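Local atomic coordinates of pheromone response PrgU-like domain-containing protein (Enterococcus faecalis, PDB entry 2GMQ), a protein that is of unknown function but, as a plasmid-encoded member of the PrgU-like family, probably takes part in the enterococcal pheromone response. Residues I16-E20 with K21-L25; K51-E55 with E56-E60. All coordinates share one frame; numbering follows the deposited sequence.

Contact 1: I16-E20 with K21-L25; sequences IAIQE and KDLTL
Gln19 and Asp22 clasp each other twice across a tight 3-10 turn that carries the chain from strand 15-19 to strand 23-27. In the side-chain bond, Gln19 NE2 donates to Asp22 OD2 over 2.9 Å with an N-H...O angle of 165°. The acceptor lies close to the amide plane, yet the donor approaches from above the carboxylate plane. Gln19 places CG between its backbone N and carbonyl carbon (chi1 52°) and is extended beyond it, which carries the amide to Asp22. OD2 also forms a salt bridge with Arg43. Gln19 NE2 also bonds to Asp22 OD1 of the second subunit, and Asp22 OD1 receives the matching bond from Gln19 NE2 of that subunit, so this small polar cluster belongs to the subunit interface. Two backbone bonds define the turn: Asp22 N to Gln19 O and Leu23 N to Glu20 O, each 3.0 Å. At the amide oxygen, a water donates to Gln19 OE1 at 2.6 Å and accepts from Lys21 NZ at 3.1 Å, bridging the two side chains. Farther out, Ile18 and Leu23 meet at about a right angle, methyl against methyl, with CG2 of Ile18 3.7 Å from CD2 of Leu23.

Contact 2: K51-E55 with E56-E60; sequences KQITE and ENIQE
Thr54 and Asn57 exchange hydrogen bonds in both directions, each using its side chain to satisfy the other's backbone N-H. Thr54 N donates to Asn57 OD1 over 2.8 Å at 167°, from above the amide carbonyl plane. In return, Asn57 N donates to Thr54 OG1 at 3.0 Å. Both side chains hold their first branch between the backbone N and the carbonyl carbon (chi1 63° for OG1 of Thr54, 78° for CG of Asn57), a setting that turns the hydroxyl and the amide back over the turn. The carbonyl of Thr54 has two donors, both weakly bound: Asn57 N at 3.1 Å and Ile58 N at 2.9 Å. Together with the OG1 bond they fit an ST motif, and Asn57 N is shared between OG1 and O of Thr54. Beside this polar knot, Ile53 CG2 rests on Ile58 CG1 at 3.7 Å, the two isoleucines slanting across each other. Just upstream, Lys51, with positive phi, is the C-prime residue of the Schellman motif that closes helix 41-50, and its NZ bonds to Trp48 O. Ile53 packs against Met47 of that helix, while Ile53 and Ile58 both touch Tyr84 on strand 83-85 and Phe97 on strand 94-98.

In the fold
From the N terminus, strand 15-19 is an outermost strand, within this chain, of a mixed sheet, parallel to strand 63-68. Contact 1 then closes the short turn that passes the chain to strand 23-27, an outermost strand, within this chain, of the antiparallel sheet. After strand 34-39 and helix 41-50, contact 2 forms within the loop that leads on to strand 63-68, which lies beside strand 15-19. The two local contacts follow in series, neither nested nor crossed, with centres about 16 Å apart. They nevertheless meet in space: Ile16 CD1 packs 3.8 Å from Ile53 CG1, so the loop after the helix lies against the strand that enters the first turn.

Contact 1: I16-E20 with K21-L25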
loop_
_atom_site.group_PDB
_atom_site.type_symbol
_atom_site.label_atom_id
_atom_site.label_comp_id
_atom_site.label_asym_id
_atom_site.label_seq_id
_atom_site.Cartn_x
_atom_site.Cartn_y
_atom_site.Cartn_z
ATOM N N ILE A 16 -0.589 -2.240 25.211
ATOM C CA ILE A 16 -0.537 -1.185 24.220
ATOM C C ILE A 16 -1.106 -1.747 22.915
ATOM O O ILE A 16 -0.797 -2.926 22.568
ATOM C CB ILE A 16 0.902 -0.643 24.015
ATOM C CG1 ILE A 16 0.838 0.461 22.929
ATOM C CG2 ILE A 16 1.808 -1.736 23.395
ATOM C CD1 ILE A 16 2.100 1.370 22.796
ATOM N N ALA A 17 -1.972 -0.960 22.237
ATOM C CA ALA A 17 -2.537 -1.393 20.977
ATOM C C ALA A 17 -1.575 -0.877 19.875
ATOM O O ALA A 17 -1.121 0.290 19.947
ATOM C CB ALA A 17 -3.914 -0.810 20.766
ATOM N N ILE A 18 -1.261 -1.733 18.909
ATOM C CA ILE A 18 -0.562 -1.257 17.713
ATOM C C ILE A 18 -1.239 -1.808 16.482
ATOM O O ILE A 18 -1.595 -3.030 16.439
ATOM C CB ILE A 18 0.918 -1.708 17.794
ATOM C CG1 ILE A 18 1.585 -1.345 19.109
ATOM C CG2 ILE A 18 1.693 -1.235 16.552
ATOM C CD1 ILE A 18 3.062 -1.689 19.210
ATOM N N GLN A 19 -1.543 -0.949 15.508
ATOM C CA GLN A 19 -2.114 -1.394 14.235
ATOM C C GLN A 19 -1.153 -2.319 13.514
ATOM O O GLN A 19 0.041 -2.128 13.469
ATOM C CB GLN A 19 -2.579 -0.246 13.327
ATOM C CG GLN A 19 -1.536 0.812 13.099
ATOM C CD GLN A 19 -2.042 1.983 12.260
ATOM O OE1 GLN A 19 -3.200 2.006 11.788
ATOM N NE2 GLN A 19 -1.103 2.877 11.906
ATOM N N GLU A 20 -1.701 -3.447 13.094
ATOM C CA GLU A 20 -0.915 -4.461 12.435
ATOM C C GLU A 20 -0.036 -3.899 11.290
ATOM O O GLU A 20 1.070 -4.420 11.031
ATOM C CB GLU A 20 -1.867 -5.514 11.869
ATOM C CG GLU A 20 -1.163 -6.731 11.384
ATOM C CD GLU A 20 -0.839 -6.661 9.885
ATOM O OE1 GLU A 20 -1.141 -5.681 9.143
ATOM O OE2 GLU A 20 -0.269 -7.640 9.413
ATOM N N LYS A 21 -0.502 -2.881 10.517
ATOM C CA LYS A 21 0.244 -2.383 9.382
ATOM C C LYS A 21 1.560 -1.734 9.774
ATOM O O LYS A 21 2.370 -1.424 8.898
ATOM C CB LYS A 21 -0.608 -1.403 8.550
ATOM C CG LYS A 21 -1.136 -0.173 9.255
ATOM C CD LYS A 21 -1.738 0.875 8.362
ATOM C CE LYS A 21 -3.254 0.889 8.384
ATOM N NZ LYS A 21 -3.891 1.975 7.476
ATOM N N ASP A 22 1.688 -1.437 11.075
ATOM C CA ASP A 22 2.951 -0.860 11.601
ATOM C C ASP A 22 3.953 -1.890 12.122
ATOM O O ASP A 22 4.992 -1.469 12.692
ATOM C CB ASP A 22 2.637 0.161 12.698
ATOM C CG ASP A 22 2.176 1.489 12.146
ATOM O OD1 ASP A 22 2.435 1.794 10.955
ATOM O OD2 ASP A 22 1.538 2.247 12.909
ATOM N N LEU A 23 3.666 -3.200 11.909
ATOM C CA LEU A 23 4.471 -4.273 12.418
ATOM C C LEU A 23 5.036 -5.139 11.301
ATOM O O LEU A 23 4.338 -5.400 10.294
ATOM C CB LEU A 23 3.646 -5.173 13.349
ATOM C CG LEU A 23 3.001 -4.427 14.558
ATOM C CD1 LEU A 23 2.091 -5.519 15.332
ATOM C CD2 LEU A 23 4.075 -3.859 15.432
ATOM N N THR A 24 6.295 -5.548 11.473
ATOM C CA THR A 24 6.868 -6.602 10.673
ATOM C C THR A 24 6.764 -7.848 11.535
ATOM O O THR A 24 7.437 -7.937 12.545
ATOM C CB THR A 24 8.312 -6.246 10.281
ATOM O OG1 THR A 24 8.266 -5.014 9.513
ATOM C CG2 THR A 24 8.931 -7.345 9.460
ATOM N N LEU A 25 6.009 -8.825 11.044
ATOM C CA LEU A 25 5.764 -10.071 11.846
ATOM C C LEU A 25 6.664 -11.197 11.384
ATOM O O LEU A 25 6.830 -11.411 10.144
ATOM C CB LEU A 25 4.292 -10.487 11.770
ATOM C CG LEU A 25 3.307 -9.602 12.525
ATOM C CD1 LEU A 25 2.935 -8.404 11.587
ATOM C CD2 LEU A 25 2.082 -10.372 12.972
HETATM O O HOH W 1 -4.306 3.616 10.055
#

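Contact 2: K51-E55 with E56-E60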
loop_
_atom_site.group_PDB
_atom_site.type_symbol
_atom_site.label_atom_id
_atom_site.label_comp_id
_atom_site.label_asym_id
_atom_site.label_seq_id
_atom_site.Cartn_x
_atom_site.Cartn_y
_atom_site.Cartn_z
ATOM N N LYS A 51 7.487 9.673 22.569
ATOM C CA LYS A 51 7.841 8.851 23.717
ATOM C C LYS A 51 6.737 7.823 24.058
ATOM O O LYS A 51 6.475 7.485 25.222
ATOM C CB LYS A 51 8.189 9.826 24.882
ATOM C CG LYS A 51 9.181 10.924 24.524
ATOM C CD LYS A 51 10.490 10.296 24.074
ATOM C CE LYS A 51 11.578 11.313 23.548
ATOM N NZ LYS A 51 11.228 12.376 22.496
ATOM N N GLN A 52 6.084 7.309 23.012
ATOM C CA GLN A 52 4.962 6.398 23.208
ATOM C C GLN A 52 5.514 5.084 23.735
ATOM O O GLN A 52 5.018 4.546 24.730
ATOM C CB GLN A 52 4.175 6.242 21.920
ATOM C CG GLN A 52 3.080 5.211 22.207
ATOM C CD GLN A 52 2.086 5.157 21.111
ATOM O OE1 GLN A 52 2.400 5.427 19.986
ATOM N NE2 GLN A 52 0.845 4.806 21.461
ATOM N N ILE A 53 6.599 4.612 23.130
ATOM C CA ILE A 53 7.383 3.519 23.653
ATOM C C ILE A 53 8.796 4.027 23.652
ATOM O O ILE A 53 9.214 4.741 22.690
ATOM C CB ILE A 53 7.303 2.245 22.786
ATOM C CG1 ILE A 53 5.828 1.817 22.636
ATOM C CG2 ILE A 53 8.073 1.043 23.442
ATOM C CD1 ILE A 53 5.636 0.673 21.672
ATOM N N THR A 54 9.494 3.718 24.728
ATOM C CA THR A 54 10.869 4.200 24.910
ATOM C C THR A 54 11.728 3.106 25.463
ATOM O O THR A 54 11.226 2.149 26.018
ATOM C CB THR A 54 10.931 5.335 25.956
ATOM O OG1 THR A 54 10.520 4.831 27.241
ATOM C CG2 THR A 54 10.156 6.581 25.528
ATOM N N GLU A 55 13.051 3.286 25.396
ATOM C CA GLU A 55 13.960 2.327 25.998
ATOM C C GLU A 55 13.647 2.143 27.479
ATOM O O GLU A 55 13.673 0.988 27.952
ATOM C CB GLU A 55 15.433 2.719 25.745
ATOM C CG GLU A 55 16.220 1.537 25.065
ATOM C CD GLU A 55 17.091 1.987 23.843
ATOM O OE1 GLU A 55 16.763 3.008 23.179
ATOM O OE2 GLU A 55 18.099 1.293 23.534
ATOM N N GLU A 56 13.289 3.232 28.184
ATOM C CA GLU A 56 13.029 3.111 29.619
ATOM C C GLU A 56 11.710 2.404 29.945
ATOM O O GLU A 56 11.637 1.681 30.945
ATOM C CB GLU A 56 13.164 4.450 30.383
ATOM C CG GLU A 56 12.858 4.336 31.905
ATOM C CD GLU A 56 13.728 3.187 32.642
ATOM O OE1 GLU A 56 13.543 1.910 32.348
ATOM O OE2 GLU A 56 14.580 3.553 33.560
ATOM N N ASN A 57 10.694 2.521 29.086
ATOM C CA ASN A 57 9.398 1.958 29.434
ATOM C C ASN A 57 9.029 0.656 28.702
ATOM O O ASN A 57 7.970 0.038 29.015
ATOM C CB ASN A 57 8.275 3.016 29.261
ATOM C CG ASN A 57 7.854 3.233 27.807
ATOM O OD1 ASN A 57 8.182 2.457 26.898
ATOM N ND2 ASN A 57 7.098 4.313 27.575
ATOM N N ILE A 58 9.843 0.240 27.726
ATOM C CA ILE A 58 9.332 -0.827 26.799
ATOM C C ILE A 58 9.026 -2.108 27.594
ATOM O O ILE A 58 8.040 -2.868 27.283
ATOM C CB ILE A 58 10.315 -1.060 25.601
ATOM C CG1 ILE A 58 9.719 -2.086 24.624
ATOM C CG2 ILE A 58 11.724 -1.401 26.114
ATOM C CD1 ILE A 58 10.545 -2.365 23.323
ATOM N N GLN A 59 9.819 -2.369 28.637
ATOM C CA GLN A 59 9.676 -3.632 29.354
ATOM C C GLN A 59 8.494 -3.640 30.334
ATOM O O GLN A 59 8.243 -4.654 30.951
ATOM C CB GLN A 59 11.023 -4.095 29.942
ATOM C CG GLN A 59 11.975 -4.511 28.782
ATOM C CD GLN A 59 13.111 -5.451 29.175
ATOM O OE1 GLN A 59 13.533 -5.513 30.332
ATOM N NE2 GLN A 59 13.652 -6.143 28.184
ATOM N N GLU A 60 7.751 -2.532 30.429
ATOM C CA GLU A 60 6.503 -2.463 31.201
ATOM C C GLU A 60 5.324 -3.128 30.456
ATOM O O GLU A 60 4.352 -3.573 31.052
ATOM C CB GLU A 60 6.146 -1.005 31.491
ATOM C CG GLU A 60 7.289 -0.187 32.103
ATOM C CD GLU A 60 6.823 1.096 32.755
ATOM O OE1 GLU A 60 5.616 1.420 32.713
ATOM O OE2 GLU A 60 7.687 1.797 33.307
#